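Local coordinates for cell wall surface anchor family protein (Streptococcus agalactiae serogroup V, PDB 3PF2) that probably builds the shaft of the type 1 pilus of group B Streptococcus as its major pilin, and binds calcium, at residues 144-149 with 179-184; 253-258 with 290-295; 265-270 with 285-290. All coordinates share one frame; numbering follows the deposited sequence.

Interaction 1: residues 144-149 with 179-184; sequences AVLGKA and VHTGGK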
loop_
_atom_site.group_PDB
_atom_site.type_symbol
_atom_site.label_atom_id
_atom_site.label_comp_id
_atom_site.label_asym_id
_atom_site.label_seq_id
_atom_site.Cartn_x
_atom_site.Cartn_y
_atom_site.Cartn_z
ATOM N N ALA A 144 -2.578 -8.425 4.728
ATOM C CA ALA A 144 -2.648 -8.518 3.274
ATOM C C ALA A 144 -2.565 -9.966 2.811
ATOM O O ALA A 144 -1.903 -10.806 3.456
ATOM C CB ALA A 144 -1.513 -7.708 2.645
ATOM N N VAL A 145 -3.230 -10.274 1.699
ATOM C CA VAL A 145 -3.001 -11.560 1.032
ATOM C C VAL A 145 -1.879 -11.325 0.038
ATOM O O VAL A 145 -1.947 -10.380 -0.747
ATOM C CB VAL A 145 -4.263 -12.084 0.310
ATOM C CG1 VAL A 145 -3.950 -13.369 -0.478
ATOM C CG2 VAL A 145 -5.342 -12.396 1.311
ATOM N N LEU A 146 -0.842 -12.163 0.086
ATOM C CA LEU A 146 0.314 -11.955 -0.785
ATOM C C LEU A 146 -0.040 -12.199 -2.258
ATOM O O LEU A 146 -0.588 -13.245 -2.608
ATOM C CB LEU A 146 1.509 -12.797 -0.319
ATOM C CG LEU A 146 1.964 -12.550 1.129
ATOM C CD1 LEU A 146 3.247 -13.310 1.408
ATOM C CD2 LEU A 146 2.178 -11.052 1.440
ATOM N N GLY A 147 0.254 -11.201 -3.096
ATOM C CA GLY A 147 -0.052 -11.230 -4.527
ATOM C C GLY A 147 -1.446 -10.743 -4.869
ATOM O O GLY A 147 -1.834 -10.744 -6.043
ATOM N N LYS A 148 -2.206 -10.331 -3.853
ATOM C CA LYS A 148 -3.597 -9.890 -4.068
ATOM C C LYS A 148 -3.719 -8.371 -4.134
ATOM O O LYS A 148 -3.077 -7.661 -3.363
ATOM C CB LYS A 148 -4.506 -10.454 -2.969
ATOM C CG LYS A 148 -5.994 -10.313 -3.260
ATOM C CD LYS A 148 -6.807 -10.873 -2.100
ATOM C CE LYS A 148 -8.301 -10.856 -2.405
ATOM N NZ LYS A 148 -8.655 -11.901 -3.389
ATOM N N ALA A 149 -4.547 -7.869 -5.056
ATOM C CA ALA A 149 -4.827 -6.430 -5.101
ATOM C C ALA A 149 -5.560 -5.980 -3.832
ATOM O O ALA A 149 -6.557 -6.587 -3.406
ATOM C CB ALA A 149 -5.629 -6.084 -6.331
ATOM N N VAL A 179 -3.000 -1.512 -4.257
ATOM C CA VAL A 179 -1.609 -1.867 -3.983
ATOM C C VAL A 179 -1.464 -3.353 -3.722
ATOM O O VAL A 179 -2.441 -4.066 -3.432
ATOM C CB VAL A 179 -1.015 -1.063 -2.799
ATOM C CG1 VAL A 179 -0.973 0.415 -3.123
ATOM C CG2 VAL A 179 -1.811 -1.335 -1.490
ATOM N N HIS A 180 -0.228 -3.836 -3.777
ATOM C CA HIS A 180 -0.000 -5.267 -3.561
ATOM C C HIS A 180 1.395 -5.472 -3.020
ATOM O O HIS A 180 2.281 -4.645 -3.265
ATOM C CB HIS A 180 -0.154 -6.025 -4.881
ATOM C CG HIS A 180 0.409 -5.277 -6.044
ATOM N ND1 HIS A 180 -0.360 -4.436 -6.824
ATOM C CD2 HIS A 180 1.675 -5.182 -6.518
ATOM C CE1 HIS A 180 0.402 -3.879 -7.744
ATOM N NE2 HIS A 180 1.646 -4.298 -7.571
ATOM N N THR A 181 1.564 -6.597 -2.327
ATOM C CA THR A 181 2.846 -7.035 -1.774
ATOM C C THR A 181 2.916 -8.545 -1.973
ATOM O O THR A 181 1.885 -9.173 -2.140
ATOM C CB THR A 181 2.969 -6.637 -0.267
ATOM O OG1 THR A 181 4.327 -6.778 0.165
ATOM C CG2 THR A 181 2.044 -7.446 0.649
ATOM N N GLY A 182 4.126 -9.116 -1.952
ATOM C CA GLY A 182 4.320 -10.532 -2.263
ATOM C C GLY A 182 5.204 -11.270 -1.278
ATOM O O GLY A 182 5.645 -10.708 -0.281
ATOM N N GLY A 183 5.476 -12.537 -1.574
ATOM C CA GLY A 183 6.297 -13.372 -0.709
ATOM C C GLY A 183 6.974 -14.482 -1.482
ATOM O O GLY A 183 6.753 -14.642 -2.689
ATOM N N LYS A 184 7.803 -15.252 -0.792
ATOM C CA LYS A 184 8.466 -16.389 -1.425
ATOM C C LYS A 184 8.669 -17.512 -0.425
ATOM O O LYS A 184 8.875 -17.259 0.759
ATOM C CB LYS A 184 9.812 -15.967 -2.031
ATOM C CG LYS A 184 10.485 -17.075 -2.845
ATOM C CD LYS A 184 9.793 -17.338 -4.214
ATOM C CE LYS A 184 10.500 -18.516 -4.907
ATOM N NZ LYS A 184 9.732 -18.990 -6.086
HETATM O O HOH W 1 -0.949 -7.893 -1.693
#

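Interaction 2: residues 253-258 with 290-295; sequences LAYAVD and VSQTSY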
loop_
_atom_site.group_PDB
_atom_site.type_symbol
_atom_site.label_atom_id
_atom_site.label_comp_id
_atom_site.label_asym_id
_atom_site.label_seq_id
_atom_site.Cartn_x
_atom_site.Cartn_y
_atom_site.Cartn_z
ATOM N N LEU A 253 7.347 -8.630 0.582
ATOM C CA LEU A 253 8.234 -7.853 -0.274
ATOM C C LEU A 253 7.544 -7.311 -1.522
ATOM O O LEU A 253 6.731 -7.997 -2.146
ATOM C CB LEU A 253 9.443 -8.686 -0.713
ATOM C CG LEU A 253 10.275 -9.289 0.413
ATOM C CD1 LEU A 253 11.299 -10.240 -0.221
ATOM C CD2 LEU A 253 10.961 -8.217 1.284
ATOM N N ALA A 254 7.929 -6.096 -1.914
ATOM C CA ALA A 254 7.361 -5.459 -3.105
ATOM C C ALA A 254 7.591 -6.280 -4.366
ATOM O O ALA A 254 8.641 -6.884 -4.532
ATOM C CB ALA A 254 7.959 -4.062 -3.296
ATOM N N TYR A 255 6.609 -6.279 -5.258
ATOM C CA TYR A 255 6.815 -6.735 -6.638
ATOM C C TYR A 255 5.858 -5.871 -7.457
ATOM O O TYR A 255 4.995 -5.186 -6.879
ATOM C CB TYR A 255 6.515 -8.246 -6.796
ATOM C CG TYR A 255 5.031 -8.537 -6.796
ATOM C CD1 TYR A 255 4.344 -8.768 -7.994
ATOM C CD2 TYR A 255 4.302 -8.498 -5.607
ATOM C CE1 TYR A 255 2.964 -8.974 -8.005
ATOM C CE2 TYR A 255 2.927 -8.715 -5.599
ATOM C CZ TYR A 255 2.267 -8.948 -6.808
ATOM O OH TYR A 255 0.912 -9.150 -6.783
ATOM N N ALA A 256 5.993 -5.886 -8.779
ATOM C CA ALA A 256 5.125 -5.075 -9.646
ATOM C C ALA A 256 5.008 -3.635 -9.113
ATOM O O ALA A 256 3.911 -3.101 -8.912
ATOM C CB ALA A 256 3.742 -5.743 -9.801
ATOM N N VAL A 257 6.171 -3.026 -8.880
ATOM C CA VAL A 257 6.297 -1.740 -8.221
ATOM C C VAL A 257 5.436 -0.646 -8.881
ATOM O O VAL A 257 4.744 0.115 -8.178
ATOM C CB VAL A 257 7.797 -1.318 -8.162
ATOM C CG1 VAL A 257 7.970 0.115 -7.688
ATOM C CG2 VAL A 257 8.566 -2.294 -7.237
ATOM N N ASP A 258 5.479 -0.588 -10.217
ATOM C CA ASP A 258 4.682 0.362 -10.998
ATOM C C ASP A 258 3.772 -0.362 -11.996
ATOM O O ASP A 258 3.737 -0.038 -13.194
ATOM C CB ASP A 258 5.618 1.329 -11.728
ATOM C CG ASP A 258 6.309 2.274 -10.788
ATOM O OD1 ASP A 258 5.593 2.935 -10.005
ATOM O OD2 ASP A 258 7.559 2.354 -10.816
ATOM N N VAL A 290 9.949 -12.496 -6.586
ATOM C CA VAL A 290 8.644 -12.319 -5.982
ATOM C C VAL A 290 7.698 -11.854 -7.082
ATOM O O VAL A 290 7.994 -10.882 -7.793
ATOM C CB VAL A 290 8.695 -11.266 -4.858
ATOM C CG1 VAL A 290 7.276 -11.001 -4.319
ATOM C CG2 VAL A 290 9.600 -11.760 -3.733
ATOM N N SER A 291 6.594 -12.582 -7.243
ATOM C CA SER A 291 5.589 -12.308 -8.279
ATOM C C SER A 291 4.198 -12.408 -7.671
ATOM O O SER A 291 4.052 -12.623 -6.474
ATOM C CB SER A 291 5.707 -13.344 -9.396
ATOM O OG SER A 291 5.249 -14.621 -8.945
ATOM N N GLN A 292 3.165 -12.292 -8.500
ATOM C CA GLN A 292 1.813 -12.489 -7.995
ATOM C C GLN A 292 1.613 -13.885 -7.386
ATOM O O GLN A 292 0.854 -14.047 -6.425
ATOM C CB GLN A 292 0.795 -12.264 -9.110
ATOM C CG GLN A 292 -0.644 -12.452 -8.640
ATOM C CD GLN A 292 -1.647 -12.228 -9.738
ATOM O OE1 GLN A 292 -1.472 -12.694 -10.854
ATOM N NE2 GLN A 292 -2.701 -11.498 -9.426
ATOM N N THR A 293 2.317 -14.875 -7.926
ATOM C CA THR A 293 2.044 -16.274 -7.599
ATOM C C THR A 293 3.204 -17.007 -6.916
ATOM O O THR A 293 3.243 -18.243 -6.903
ATOM C CB THR A 293 1.600 -17.077 -8.861
ATOM O OG1 THR A 293 2.636 -17.012 -9.865
ATOM C CG2 THR A 293 0.303 -16.509 -9.430
ATOM N N SER A 294 4.132 -16.261 -6.328
ATOM C CA SER A 294 5.312 -16.881 -5.704
ATOM C C SER A 294 5.075 -17.295 -4.250
ATOM O O SER A 294 5.956 -17.869 -3.611
ATOM C CB SER A 294 6.546 -15.952 -5.830
ATOM O OG SER A 294 6.273 -14.653 -5.329
ATOM N N TYR A 295 3.879 -17.014 -3.721
ATOM C CA TYR A 295 3.560 -17.405 -2.349
ATOM C C TYR A 295 2.234 -18.174 -2.336
ATOM O O TYR A 295 2.161 -19.280 -1.822
ATOM C CB TYR A 295 3.511 -16.206 -1.383
ATOM C CG TYR A 295 3.462 -16.668 0.069
ATOM C CD1 TYR A 295 4.636 -16.956 0.767
ATOM C CD2 TYR A 295 2.244 -16.839 0.728
ATOM C CE1 TYR A 295 4.599 -17.395 2.085
ATOM C CE2 TYR A 295 2.193 -17.265 2.045
ATOM C CZ TYR A 295 3.378 -17.551 2.716
ATOM O OH TYR A 295 3.346 -17.980 4.021
#

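Interaction 3: residues 265-270 with 285-290; sequences AVTYKL and EIEFTV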
loop_
_atom_site.group_PDB
_atom_site.type_symbol
_atom_site.label_atom_id
_atom_site.label_comp_id
_atom_site.label_asym_id
_atom_site.label_seq_id
_atom_site.Cartn_x
_atom_site.Cartn_y
_atom_site.Cartn_z
ATOM N N ALA A 265 7.514 -9.314 -11.961
ATOM C CA ALA A 265 8.196 -9.818 -10.777
ATOM C C ALA A 265 9.453 -9.005 -10.464
ATOM O O ALA A 265 10.042 -8.365 -11.354
ATOM C CB ALA A 265 8.530 -11.281 -10.956
ATOM N N VAL A 266 9.848 -9.020 -9.190
ATOM C CA VAL A 266 11.054 -8.336 -8.728
ATOM C C VAL A 266 12.043 -9.360 -8.193
ATOM O O VAL A 266 11.659 -10.273 -7.466
ATOM C CB VAL A 266 10.717 -7.294 -7.628
ATOM C CG1 VAL A 266 11.979 -6.763 -6.920
ATOM C CG2 VAL A 266 9.956 -6.124 -8.232
ATOM N N THR A 267 13.313 -9.180 -8.557
ATOM C CA THR A 267 14.387 -10.057 -8.104
ATOM C C THR A 267 14.944 -9.604 -6.763
ATOM O O THR A 267 15.181 -8.417 -6.535
ATOM C CB THR A 267 15.535 -10.101 -9.143
ATOM O OG1 THR A 267 15.029 -10.646 -10.357
ATOM C CG2 THR A 267 16.709 -10.975 -8.643
ATOM N N TYR A 268 15.149 -10.573 -5.874
ATOM C CA TYR A 268 15.880 -10.346 -4.630
ATOM C C TYR A 268 16.968 -11.413 -4.551
ATOM O O TYR A 268 17.032 -12.302 -5.386
ATOM C CB TYR A 268 14.950 -10.457 -3.419
ATOM C CG TYR A 268 13.879 -9.391 -3.372
ATOM C CD1 TYR A 268 14.105 -8.183 -2.727
ATOM C CD2 TYR A 268 12.640 -9.594 -4.000
ATOM C CE1 TYR A 268 13.118 -7.195 -2.688
ATOM C CE2 TYR A 268 11.647 -8.603 -3.965
ATOM C CZ TYR A 268 11.904 -7.414 -3.310
ATOM O OH TYR A 268 10.954 -6.413 -3.255
ATOM N N LYS A 269 17.844 -11.294 -3.568
ATOM C CA LYS A 269 18.955 -12.241 -3.444
ATOM C C LYS A 269 19.077 -12.765 -2.033
ATOM O O LYS A 269 18.727 -12.079 -1.072
ATOM C CB LYS A 269 20.264 -11.561 -3.840
ATOM C CG LYS A 269 20.305 -11.137 -5.274
ATOM C CD LYS A 269 21.649 -10.536 -5.640
ATOM C CE LYS A 269 21.600 -10.077 -7.094
ATOM N NZ LYS A 269 22.798 -9.244 -7.437
ATOM N N LEU A 270 19.578 -13.991 -1.904
ATOM C CA LEU A 270 19.980 -14.499 -0.587
ATOM C C LEU A 270 21.485 -14.736 -0.622
ATOM O O LEU A 270 21.993 -15.281 -1.590
ATOM C CB LEU A 270 19.275 -15.820 -0.266
ATOM C CG LEU A 270 17.751 -15.790 -0.147
ATOM C CD1 LEU A 270 17.250 -17.211 0.045
ATOM C CD2 LEU A 270 17.313 -14.920 0.990
ATOM N N GLU A 285 25.814 -15.844 -4.615
ATOM C CA GLU A 285 24.512 -15.508 -4.047
ATOM C C GLU A 285 23.408 -16.183 -4.852
ATOM O O GLU A 285 23.608 -16.560 -6.015
ATOM C CB GLU A 285 24.329 -13.988 -3.984
ATOM C CG GLU A 285 25.363 -13.338 -3.046
ATOM C CD GLU A 285 25.245 -11.837 -2.870
ATOM O OE1 GLU A 285 24.630 -11.161 -3.721
ATOM O OE2 GLU A 285 25.813 -11.321 -1.868
ATOM N N ILE A 286 22.257 -16.341 -4.216
ATOM C CA ILE A 286 21.115 -17.062 -4.775
ATOM C C ILE A 286 20.026 -16.056 -5.119
ATOM O O ILE A 286 19.565 -15.326 -4.246
ATOM C CB ILE A 286 20.537 -18.041 -3.728
ATOM C CG1 ILE A 286 21.613 -19.054 -3.296
ATOM C CG2 ILE A 286 19.248 -18.714 -4.262
ATOM C CD1 ILE A 286 21.580 -19.380 -1.834
ATOM N N GLU A 287 19.614 -16.023 -6.379
ATOM C CA GLU A 287 18.544 -15.115 -6.787
ATOM C C GLU A 287 17.188 -15.787 -6.636
ATOM O O GLU A 287 17.071 -17.007 -6.747
ATOM C CB GLU A 287 18.763 -14.634 -8.226
ATOM C CG GLU A 287 19.979 -13.728 -8.373
ATOM C CD GLU A 287 20.083 -13.042 -9.732
ATOM O OE1 GLU A 287 19.245 -13.302 -10.629
ATOM O OE2 GLU A 287 21.015 -12.220 -9.889
ATOM N N PHE A 288 16.158 -14.992 -6.351
ATOM C CA PHE A 288 14.781 -15.474 -6.451
ATOM C C PHE A 288 13.885 -14.344 -6.894
ATOM O O PHE A 288 14.291 -13.191 -6.852
ATOM C CB PHE A 288 14.276 -16.072 -5.125
ATOM C CG PHE A 288 14.139 -15.087 -3.994
ATOM C CD1 PHE A 288 12.895 -14.481 -3.707
ATOM C CD2 PHE A 288 15.221 -14.800 -3.169
ATOM C CE1 PHE A 288 12.745 -13.592 -2.625
ATOM C CE2 PHE A 288 15.091 -13.906 -2.085
ATOM C CZ PHE A 288 13.853 -13.311 -1.803
ATOM N N THR A 289 12.671 -14.670 -7.335
ATOM C CA THR A 289 11.739 -13.616 -7.716
ATOM C C THR A 289 10.463 -13.678 -6.897
ATOM O O THR A 289 9.989 -14.759 -6.545
ATOM C CB THR A 289 11.381 -13.641 -9.202
ATOM O OG1 THR A 289 10.898 -14.938 -9.549
ATOM C CG2 THR A 289 12.592 -13.312 -10.071
ATOM N N VAL A 290 9.949 -12.496 -6.586
ATOM C CA VAL A 290 8.644 -12.319 -5.982
ATOM C C VAL A 290 7.698 -11.854 -7.082
ATOM O O VAL A 290 7.994 -10.882 -7.793
ATOM C CB VAL A 290 8.695 -11.266 -4.858
ATOM C CG1 VAL A 290 7.276 -11.001 -4.319
ATOM C CG2 VAL A 290 9.600 -11.760 -3.733
HETATM O O HOH W 2 16.252 -12.901 -11.125
#

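Interaction 1: residues 144-149 with 179-184
Leu146 and Thr181 meet where a loop bends across a strand, and the contact illustrates how one backbone bond and one branched side chain can hold a turn against a sheet. Leu146 has its CG beside its own backbone N (chi1 -57°), which carries the side chain obliquely across Thr181 and lets its two methyls reach different residues of the strand. CD1 comes down on the backbone of Gly183, 3.7 Å from Gly183 CA. CD2 goes the other way, to Thr181 CG2 at 3.7 Å. In Thr181 the hydroxyl is the branch anti to the backbone N (chi1 -166°), and CG2 is left between N and the carbonyl carbon, facing the loop, where Ala144 CB also touches it. OG1 is thereby turned to the backbone O of Tyr23. Gly147 N donates to Thr181 O over 2.8 Å, almost straight at 166° and in the carbonyl plane. A water bridges the two backbones: it accepts from Thr181 N and lies 2.8 Å from Val145 O and 2.7 Å from Lys148 O. His180 touches Lys148 O with its CB, 3.7 Å away, while its ring turns away to Glu178 and Ala256. Lys148 likewise points outward, its NZ reaching Pro299 O and Ile302 O. The loop itself is a type II beta turn, Val145 to Lys148, with Gly147 at the positive-phi position, packed on the long strand 178-190, which pairs with strand 247-253 of the prealbumin-like domain.

Interaction 2: residues 253-258 with 290-295
Tyr255 lies against the chain from Val290 to Gln292 as that chain leaves its strand in a type I beta turn, Ser291 to Ser294, within the prealbumin-like domain. Followed outward, this one side chain shows how an aromatic residue can read a length of backbone without a single hydrogen bond across the contact. Its CB is packed closely on Val290, 3.2 Å from the carbonyl O and 3.8 Å from CG1. CG stands between the backbone N and the carbonyl carbon (chi1 75°), a torsion that carries the ring out along residues 291 and 292. CD1 and CE1 then pass the peptide group joining these residues: Ser291 C sits over one ring face, offset toward the rim, and Gln292 N approaches CE1 obliquely at 3.4 Å. CD2, across the ring from CD1, lies 4.1 Å from Val290 CG1, which CB already meets. CZ reaches Gln292 CA, and OH ends 3.7 Å from Gln292 CA and 3.9 Å from Gln292 CB, while its polar partner is the backbone O of Ala261. Gln292 continues from there in an extended chain that leads its amide away. At the near end the Leu253 and Val290 side chains cross at about a right angle, Leu253 CD1 4.2 Å from Val290 CG2, and Val290 CG1 rests on Leu253 O. The turn that Tyr255 leans on is held by its own serines. Ser291 OG accepts from Thr293 N, making an ST turn, and Ser291 N donates to Ser294 OG over 2.8 Å, nearly linear at 173°; that same OG also bonds Gly183 O.

Interaction 3: residues 265-270 with 285-290
Phe288 and Tyr268 meet at the apolar centre of this antiparallel pair, through a methylene and not by stacking. Tyr268 CB sits over the Phe288 ring face, 3.9 Å from its centroid, in a CH-pi contact. The two rings are near parallel yet slid so far apart that they barely overlap. Phe288 is placed there by its chi1 of 66°, which sets CG between the backbone N and the carbonyl carbon and swings the ring back over the neighbouring strand. On one flank the Leu270 side chain crosses that of Phe288 at about a right angle, Leu270 CG 3.8 Å from Phe288 CE2; on the other, Val290 CG2 meets Tyr268 CD2 at 3.7 Å. Beneath these side chains the backbones pair in regular register. Val266 with Val290, Tyr268 with Phe288 and Leu270 with Ile286 each exchange two hydrogen bonds, the shortest being Leu270 N to Ile286 O at 2.7 Å. The polar edge lies on the opposite face, with Thr267, Lys269, Glu287 and Thr289. Lys269 and Glu287 lie side by side, pointing the same way, and Glu285 OE1 lies 3.6 Å from Lys269 CD; Lys269 NZ stays beyond salt-bridge distance of both acids and bonds Ser207 O. A water joins Thr267 OG1 to Glu287 OE1. Strand 286-290 forms the outer member of a four-stranded antiparallel sheet, with strand 266-274 between it and 201-206. The apolar face packs on the other sheet of the domain: Phe288 meets Phe186 of strand 178-190 edge-to-face, and Leu270 touches Phe248 of strand 247-253.

How the interactions relate
Along the chain, interaction 1 closes before the other two open, whereas the hairpin of interaction 3 falls within the loop bounded by interaction 2, sharing Val290 at its end. The centres of interactions 1 and 2 are about 7 Å apart, those of 2 and 3 about 11 Å, and those of 1 and 3 about 16 Å. Val290 CG1 also packs on Gly182 of interaction 1. Gly182 O pairs with Leu253 N, and Tyr268 OH bonds Ala254 O. In this 35-kDa C-terminal fragment of the pilin, interactions 1 and 2 lie near the middle and interaction 3 within the prealbumin-like domain, consistent with one continuous rod-like fragment.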